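Local coordinates for conserved hypothetical protein (Sulfolobus solfataricus, PDB 2FNA) that is an archaeal AAA+ ATPase that binds ADP, probably coupling nucleotide hydrolysis to an as yet undefined cellular task, at residues A[49-54]-A[138-143]; A[75-80]-A[147-152]. All blocks are in the same frame, centred on the assembly; numbering follows the deposited sequence.

Contact 1: A[49-54]-A[138-143]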
ATOM      1  N   ILE A  49      -8.054  -9.531  -6.740  1.00 29.06           N
ATOM      2  CA  ILE A  49      -9.193 -10.424  -6.665  1.00 28.85           C
ATOM      3  C   ILE A  49     -10.436  -9.672  -7.111  1.00 29.56           C
ATOM      4  O   ILE A  49     -11.179 -10.166  -7.950  1.00 31.31           O
ATOM      5  CB  ILE A  49      -9.358 -10.994  -5.232  1.00 33.84           C
ATOM      6  CG1 ILE A  49      -8.233 -11.985  -4.929  1.00 33.68           C
ATOM      7  CG2 ILE A  49     -10.738 -11.639  -5.034  1.00 26.62           C
ATOM      8  CD1 ILE A  49      -8.103 -12.290  -3.457  1.00 35.34           C
ATOM      9  N   GLY A  50     -10.635  -8.458  -6.555  1.00 31.05           N
ATOM     10  CA  GLY A  50     -11.801  -7.616  -6.844  1.00 30.95           C
ATOM     11  C   GLY A  50     -11.948  -7.299  -8.325  1.00 32.04           C
ATOM     12  O   GLY A  50     -13.006  -7.481  -8.874  1.00 28.57           O
ATOM     13  N   ILE A  51     -10.885  -6.815  -8.970  1.00 33.11           N
ATOM     14  CA  ILE A  51     -10.963  -6.447 -10.392  1.00 37.02           C
ATOM     15  C   ILE A  51     -11.072  -7.649 -11.297  1.00 36.38           C
ATOM     16  O   ILE A  51     -11.731  -7.571 -12.329  1.00 39.74           O
ATOM     17  CB  ILE A  51      -9.780  -5.517 -10.886  1.00 40.91           C
ATOM     18  CG1 ILE A  51      -8.429  -6.207 -10.904  1.00 46.18           C
ATOM     19  CG2 ILE A  51      -9.722  -4.227 -10.075  1.00 43.08           C
ATOM     20  CD1 ILE A  51      -7.239  -5.176 -11.075  1.00 41.59           C
ATOM     21  N   ASN A  52     -10.435  -8.766 -10.932  1.00 36.99           N
ATOM     22  CA  ASN A  52     -10.643 -10.032 -11.666  1.00 34.44           C
ATOM     23  C   ASN A  52     -12.094 -10.494 -11.620  1.00 32.99           C
ATOM     24  O   ASN A  52     -12.636 -10.883 -12.641  1.00 28.89           O
ATOM     25  CB  ASN A  52      -9.729 -11.160 -11.144  1.00 36.72           C
ATOM     26  CG  ASN A  52      -8.290 -11.028 -11.633  1.00 46.77           C
ATOM     27  OD1 ASN A  52      -8.030 -10.510 -12.727  1.00 53.88           O
ATOM     28  ND2 ASN A  52      -7.348 -11.492 -10.817  1.00 58.17           N
ATOM     29  N   GLU A  53     -12.712 -10.463 -10.435  1.00 30.39           N
ATOM     30  CA  GLU A  53     -14.106 -10.894 -10.313  1.00 30.10           C
ATOM     31  C   GLU A  53     -15.121  -9.943 -10.983  1.00 29.86           C
ATOM     32  O   GLU A  53     -16.129 -10.387 -11.533  1.00 30.00           O
ATOM     33  CB  GLU A  53     -14.469 -11.158  -8.849  1.00 29.91           C
ATOM     34  CG  GLU A  53     -13.858 -12.432  -8.292  1.00 27.12           C
ATOM     35  CD  GLU A  53     -14.150 -12.674  -6.826  1.00 33.40           C
ATOM     36  OE1 GLU A  53     -14.973 -11.943  -6.228  1.00 35.88           O
ATOM     37  OE2 GLU A  53     -13.513 -13.601  -6.262  1.00 32.57           O
ATOM     38  N   LEU A  54     -14.874  -8.643 -10.918  1.00 32.18           N
ATOM     39  CA  LEU A  54     -15.760  -7.650 -11.545  1.00 32.89           C
ATOM     40  C   LEU A  54     -15.744  -7.746 -13.055  1.00 31.59           C
ATOM     41  O   LEU A  54     -16.740  -7.425 -13.692  1.00 26.94           O
ATOM     42  CB  LEU A  54     -15.388  -6.222 -11.142  1.00 33.05           C
ATOM     43  CG  LEU A  54     -15.726  -5.808  -9.707  1.00 34.29           C
ATOM     44  CD1 LEU A  54     -15.085  -4.465  -9.366  1.00 33.83           C
ATOM     45  CD2 LEU A  54     -17.251  -5.801  -9.515  1.00 32.68           C
ATOM     46  N   ASN A 138     -18.393   0.598 -16.162  1.00 32.89           N
ATOM     47  CA  ASN A 138     -17.443   1.276 -15.277  1.00 32.54           C
ATOM     48  C   ASN A 138     -16.009   0.898 -15.662  1.00 31.50           C
ATOM     49  O   ASN A 138     -15.737  -0.247 -16.026  1.00 28.51           O
ATOM     50  CB  ASN A 138     -17.662   0.882 -13.800  1.00 33.71           C
ATOM     51  CG  ASN A 138     -18.899   1.510 -13.187  1.00 35.15           C
ATOM     52  OD1 ASN A 138     -19.475   2.429 -13.739  1.00 35.09           O
ATOM     53  ND2 ASN A 138     -19.301   1.010 -12.029  1.00 36.04           N
ATOM     54  N   VAL A 139     -15.104   1.868 -15.603  1.00 29.45           N
ATOM     55  CA  VAL A 139     -13.675   1.610 -15.811  1.00 28.86           C
ATOM     56  C   VAL A 139     -13.022   1.926 -14.483  1.00 28.42           C
ATOM     57  O   VAL A 139     -13.302   2.957 -13.893  1.00 29.63           O
ATOM     58  CB  VAL A 139     -13.072   2.530 -16.877  1.00 29.44           C
ATOM     59  CG1 VAL A 139     -11.586   2.269 -17.031  1.00 31.21           C
ATOM     60  CG2 VAL A 139     -13.834   2.384 -18.222  1.00 32.63           C
ATOM     61  N   ILE A 140     -12.167   1.023 -14.033  1.00 30.55           N
ATOM     62  CA  ILE A 140     -11.546   1.120 -12.740  1.00 30.97           C
ATOM     63  C   ILE A 140     -10.148   1.643 -12.935  1.00 30.49           C
ATOM     64  O   ILE A 140      -9.395   1.160 -13.798  1.00 32.20           O
ATOM     65  CB  ILE A 140     -11.533  -0.237 -12.043  1.00 32.25           C
ATOM     66  CG1 ILE A 140     -12.973  -0.750 -11.930  1.00 28.89           C
ATOM     67  CG2 ILE A 140     -10.813  -0.145 -10.690  1.00 36.01           C
ATOM     68  CD1 ILE A 140     -13.085  -2.143 -11.447  1.00 35.53           C
ATOM     69  N   ILE A 141      -9.809   2.646 -12.139  1.00 28.58           N
ATOM     70  CA  ILE A 141      -8.487   3.217 -12.138  1.00 31.53           C
ATOM     71  C   ILE A 141      -7.880   2.895 -10.786  1.00 31.30           C
ATOM     72  O   ILE A 141      -8.355   3.375  -9.745  1.00 27.99           O
ATOM     73  CB  ILE A 141      -8.471   4.733 -12.321  1.00 32.93           C
ATOM     74  CG1 ILE A 141      -9.339   5.170 -13.496  1.00 34.79           C
ATOM     75  CG2 ILE A 141      -7.027   5.205 -12.484  1.00 33.38           C
ATOM     76  CD1 ILE A 141      -8.729   5.019 -14.843  1.00 45.80           C
ATOM     77  N   VAL A 142      -6.849   2.057 -10.816  1.00 31.47           N
ATOM     78  CA  VAL A 142      -6.181   1.619  -9.614  1.00 33.07           C
ATOM     79  C   VAL A 142      -4.906   2.383  -9.451  1.00 33.26           C
ATOM     80  O   VAL A 142      -4.040   2.390 -10.352  1.00 32.85           O
ATOM     81  CB  VAL A 142      -5.868   0.097  -9.656  1.00 31.61           C
ATOM     82  CG1 VAL A 142      -5.200  -0.353  -8.402  1.00 36.19           C
ATOM     83  CG2 VAL A 142      -7.138  -0.698  -9.897  1.00 41.45           C
ATOM     84  N   LEU A 143      -4.789   3.000  -8.279  1.00 33.00           N
ATOM     85  CA  LEU A 143      -3.578   3.656  -7.849  1.00 34.71           C
ATOM     86  C   LEU A 143      -3.125   2.913  -6.629  1.00 34.06           C
ATOM     87  O   LEU A 143      -3.535   3.223  -5.520  1.00 29.34           O
ATOM     88  CB  LEU A 143      -3.863   5.119  -7.519  1.00 35.23           C
ATOM     89  CG  LEU A 143      -4.506   5.960  -8.631  1.00 33.90           C
ATOM     90  CD1 LEU A 143      -4.730   7.360  -8.164  1.00 42.84           C
ATOM     91  CD2 LEU A 143      -3.665   5.967  -9.869  1.00 40.02           C
TER
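Ile-140 reaches for Ile-51 and Leu-54 because its CG1 sits beside the backbone N (chi1 -57°) and the chain then runs on extended, which carries CD1 out from strand 139-144 to the helix. On the helix, the first torsion of Ile-51 (chi1 68°) tucks CG1 between backbone N and carbonyl carbon and leaves the CG2 branch to do the touching. The Leu-54 CD1 methyl comes within 3.7 Å of Ile-140 CD1, the two side chains crossing at about a right angle. Ile-51 CG2 lies 4.2 Å from the same Ile-140 CD1, so one strand methyl serves two helix residues one turn apart. Ile-51 CG2 also lies 4.4 Å from Val-142 CG2, a looser touch. Beta-branched isoleucine and valine suit the strand, while leucine, branched at CG, puts its methyl CD1 out toward Ile-140 from the last residue of the helix. Val-142 and Ile-51 also meet Tyr-60 of strand 58-62, and Ile-141 faces the other way, onto Leu-128 and Phe-131 of helix 124-133. The segment axes come within 10.9 Å and run nearly antiparallel, at 167°. This is the helix-on-sheet packing of a P-loop NTPase: helix 43-54, which follows a probable Walker A loop beside the bound ADP, packs over strand 139-144 in the beta-alpha-beta crossover from strand 32-37 to strand 58-62.

Contact 2: A[75-80]-A[147-152]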
ATOM      1  N   LYS A  75       7.510  12.692 -16.740  1.00 36.83           N
ATOM      2  CA  LYS A  75       7.928  11.782 -17.804  1.00 36.29           C
ATOM      3  C   LYS A  75       7.805  10.345 -17.339  1.00 37.63           C
ATOM      4  O   LYS A  75       7.240   9.524 -18.052  1.00 39.91           O
ATOM      5  CB  LYS A  75       9.375  12.131 -18.211  1.00 36.61           C
ATOM      6  CG  LYS A  75       9.926  11.494 -19.486  1.00 37.09           C
ATOM      7  N   ASP A  76       8.279  10.046 -16.126  1.00 38.54           N
ATOM      8  CA  ASP A  76       8.257   8.679 -15.618  1.00 40.13           C
ATOM      9  C   ASP A  76       6.850   8.226 -15.239  1.00 41.30           C
ATOM     10  O   ASP A  76       6.546   7.028 -15.329  1.00 40.32           O
ATOM     11  CB  ASP A  76       9.201   8.491 -14.426  1.00 41.60           C
ATOM     12  CG  ASP A  76      10.666   8.516 -14.824  1.00 43.11           C
ATOM     13  OD1 ASP A  76      10.989   8.458 -16.032  1.00 50.38           O
ATOM     14  OD2 ASP A  76      11.503   8.601 -13.918  1.00 51.16           O
ATOM     15  N   PHE A  77       6.008   9.170 -14.821  1.00 40.42           N
ATOM     16  CA  PHE A  77       4.598   8.884 -14.582  1.00 39.93           C
ATOM     17  C   PHE A  77       3.863   8.560 -15.888  1.00 40.12           C
ATOM     18  O   PHE A  77       3.093   7.596 -15.948  1.00 42.76           O
ATOM     19  CB  PHE A  77       3.916  10.055 -13.919  1.00 39.30           C
ATOM     20  CG  PHE A  77       2.465   9.811 -13.619  1.00 39.52           C
ATOM     21  CD1 PHE A  77       2.095   8.872 -12.663  1.00 45.58           C
ATOM     22  CD2 PHE A  77       1.470  10.528 -14.277  1.00 45.42           C
ATOM     23  CE1 PHE A  77       0.734   8.643 -12.357  1.00 45.44           C
ATOM     24  CE2 PHE A  77       0.114  10.310 -13.983  1.00 47.45           C
ATOM     25  CZ  PHE A  77      -0.253   9.364 -13.020  1.00 44.09           C
ATOM     26  N   LEU A  78       4.092   9.368 -16.913  1.00 42.34           N
ATOM     27  CA  LEU A  78       3.467   9.145 -18.227  1.00 44.79           C
ATOM     28  C   LEU A  78       3.825   7.819 -18.894  1.00 45.31           C
ATOM     29  O   LEU A  78       2.997   7.263 -19.617  1.00 45.99           O
ATOM     30  CB  LEU A  78       3.807  10.269 -19.198  1.00 44.88           C
ATOM     31  CG  LEU A  78       3.075  11.597 -19.017  1.00 45.37           C
ATOM     32  CD1 LEU A  78       3.292  12.399 -20.253  1.00 42.75           C
ATOM     33  CD2 LEU A  78       1.580  11.423 -18.750  1.00 43.21           C
ATOM     34  N   LEU A  79       5.055   7.342 -18.689  1.00 45.89           N
ATOM     35  CA  LEU A  79       5.491   6.060 -19.264  1.00 44.06           C
ATOM     36  C   LEU A  79       4.744   4.901 -18.614  1.00 42.08           C
ATOM     37  O   LEU A  79       4.436   3.936 -19.291  1.00 41.93           O
ATOM     38  CB  LEU A  79       7.011   5.858 -19.151  1.00 43.56           C
ATOM     39  N   GLU A  80       4.427   5.003 -17.321  1.00 41.19           N
ATOM     40  CA  GLU A  80       3.653   3.959 -16.650  1.00 42.76           C
ATOM     41  C   GLU A  80       2.186   3.947 -17.091  1.00 43.04           C
ATOM     42  O   GLU A  80       1.595   2.885 -17.277  1.00 40.86           O
ATOM     43  CB  GLU A  80       3.695   4.121 -15.130  1.00 44.87           C
ATOM     44  CG  GLU A  80       5.046   3.877 -14.515  1.00 53.02           C
ATOM     45  CD  GLU A  80       5.497   2.449 -14.646  1.00 58.66           C
ATOM     46  OE1 GLU A  80       4.647   1.537 -14.500  1.00 68.65           O
ATOM     47  OE2 GLU A  80       6.707   2.247 -14.874  1.00 62.76           O
ATOM     48  N   GLN A 147      -0.287   7.202  -2.217  1.00 32.88           N
ATOM     49  CA  GLN A 147       0.494   8.174  -1.459  1.00 32.78           C
ATOM     50  C   GLN A 147       1.916   8.428  -2.059  1.00 34.40           C
ATOM     51  O   GLN A 147       2.517   9.431  -1.782  1.00 35.12           O
ATOM     52  CB  GLN A 147       0.578   7.817   0.045  1.00 31.58           C
ATOM     53  CG  GLN A 147       1.642   6.777   0.484  1.00 30.84           C
ATOM     54  CD  GLN A 147       1.294   5.343   0.114  1.00 33.05           C
ATOM     55  OE1 GLN A 147       0.284   5.075  -0.529  1.00 36.33           O
ATOM     56  NE2 GLN A 147       2.120   4.429   0.530  1.00 33.42           N
ATOM     57  N   GLU A 148       2.429   7.499  -2.872  1.00 35.64           N
ATOM     58  CA  GLU A 148       3.661   7.699  -3.622  1.00 33.58           C
ATOM     59  C   GLU A 148       3.613   8.942  -4.541  1.00 34.38           C
ATOM     60  O   GLU A 148       4.633   9.518  -4.869  1.00 30.98           O
ATOM     61  CB  GLU A 148       3.950   6.450  -4.474  1.00 35.43           C
ATOM     62  CG  GLU A 148       4.398   5.227  -3.665  1.00 38.15           C
ATOM     63  CD  GLU A 148       5.780   5.380  -3.019  1.00 43.69           C
ATOM     64  OE1 GLU A 148       6.677   6.030  -3.608  1.00 45.73           O
ATOM     65  OE2 GLU A 148       5.963   4.843  -1.906  1.00 41.30           O
ATOM     66  N   LEU A 149       2.420   9.312  -4.981  1.00 33.27           N
ATOM     67  CA  LEU A 149       2.195  10.475  -5.858  1.00 32.92           C
ATOM     68  C   LEU A 149       2.489  11.802  -5.201  1.00 29.79           C
ATOM     69  O   LEU A 149       2.570  12.833  -5.865  1.00 30.08           O
ATOM     70  CB  LEU A 149       0.757  10.465  -6.348  1.00 32.03           C
ATOM     71  CG  LEU A 149       0.364   9.299  -7.259  1.00 36.98           C
ATOM     72  CD1 LEU A 149      -1.116   9.362  -7.541  1.00 35.61           C
ATOM     73  CD2 LEU A 149       1.120   9.343  -8.566  1.00 39.64           C
ATOM     74  N   VAL A 150       2.646  11.793  -3.889  1.00 30.23           N
ATOM     75  CA  VAL A 150       3.194  12.943  -3.189  1.00 29.87           C
ATOM     76  C   VAL A 150       4.545  13.357  -3.793  1.00 33.16           C
ATOM     77  O   VAL A 150       4.895  14.548  -3.869  1.00 30.32           O
ATOM     78  CB  VAL A 150       3.461  12.602  -1.702  1.00 30.58           C
ATOM     79  CG1 VAL A 150       4.269  13.681  -1.060  1.00 36.70           C
ATOM     80  CG2 VAL A 150       2.161  12.418  -0.943  1.00 35.96           C
ATOM     81  N   LYS A 151       5.303  12.346  -4.181  1.00 29.97           N
ATOM     82  CA  LYS A 151       6.622  12.527  -4.819  1.00 32.26           C
ATOM     83  C   LYS A 151       6.523  13.050  -6.240  1.00 32.04           C
ATOM     84  O   LYS A 151       7.506  13.515  -6.800  1.00 36.37           O
ATOM     85  CB  LYS A 151       7.341  11.193  -4.845  1.00 28.51           C
ATOM     86  CG  LYS A 151       7.643  10.598  -3.489  1.00 30.60           C
ATOM     87  CD  LYS A 151       7.995   9.124  -3.647  1.00 32.33           C
ATOM     88  CE  LYS A 151       8.399   8.473  -2.327  1.00 35.58           C
ATOM     89  NZ  LYS A 151       8.897   7.082  -2.577  1.00 30.72           N
ATOM     90  N   LEU A 152       5.341  12.966  -6.839  1.00 34.65           N
ATOM     91  CA  LEU A 152       5.121  13.516  -8.173  1.00 33.12           C
ATOM     92  C   LEU A 152       4.817  15.049  -8.100  1.00 34.60           C
ATOM     93  O   LEU A 152       3.700  15.516  -8.384  1.00 31.30           O
ATOM     94  CB  LEU A 152       4.002  12.738  -8.857  1.00 33.20           C
ATOM     95  CG  LEU A 152       3.654  13.055 -10.318  1.00 26.23           C
ATOM     96  CD1 LEU A 152       4.689  12.547 -11.276  1.00 32.51           C
ATOM     97  CD2 LEU A 152       2.323  12.444 -10.666  1.00 30.07           C
TER
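The ring of Phe-77 takes the CD2 methyl of Leu-152 over one face, 15° off the ring normal and 4.1 Å from the ring centroid, a CH-pi contact displaced toward the rim. Leu-149 CD2 comes up obliquely to the same ring, 3.9 Å from Phe-77 CE1. The second methyl of Leu-152, CD1, meets the root of the side chain at 3.7 Å from Phe-77 CB, so one branch of this leucine covers the root of the side chain and the other the ring. Phe-77 can offer its ring because CG stands opposite the backbone N (chi1 -179°), swinging the ring out from helix 74-91. A flat, wide aromatic suits this buried place, where one residue has to meet both Leu-149 of a short 3-10 turn and Leu-152 just after it. That turn follows strand 139-144, whose hydrophobic run leading to Glu-145 is consistent with a Walker B motif of the AAA+ fold. With an alanine here the ring would be gone, and the CD2 methyls of Leu-149 and Leu-152 would probably face a gap, having lost their shared packing surface. The turn itself is wound by successive bonds three residues apart, ending with Leu-152 N on Leu-149 O. A salt bridge clasps it as well: Lys-151 NZ lies 2.7 Å from Glu-148 OE1, bonding on the syn lone pair of that oxygen. The same ammonium group also donates to the carbonyls of Phe-66 and Arg-69, in the connection leading to helix 74-91.

Contacts 1 and 2 have centres 20 Å apart and interleave along the chain: 49-54, 75-80, 138-143, then 147-152. Strand 139-144 joins them, since its body receives helix 43-54 in contact 1 and the turn just beyond it meets helix 74-91 in contact 2. In sequence, strand 58-62 comes between the two helices; it is the edge strand next to 139-144 in the five-stranded parallel sheet. The contacts touch directly where Leu-143 CD1 lies 4.2 Å from Leu-149 CD1, on the face of the strand turned away from helix 43-54. Together they place helices 43-54 and 74-91 against strand 139-144, second from the edge of the sheet, and the turn that follows it.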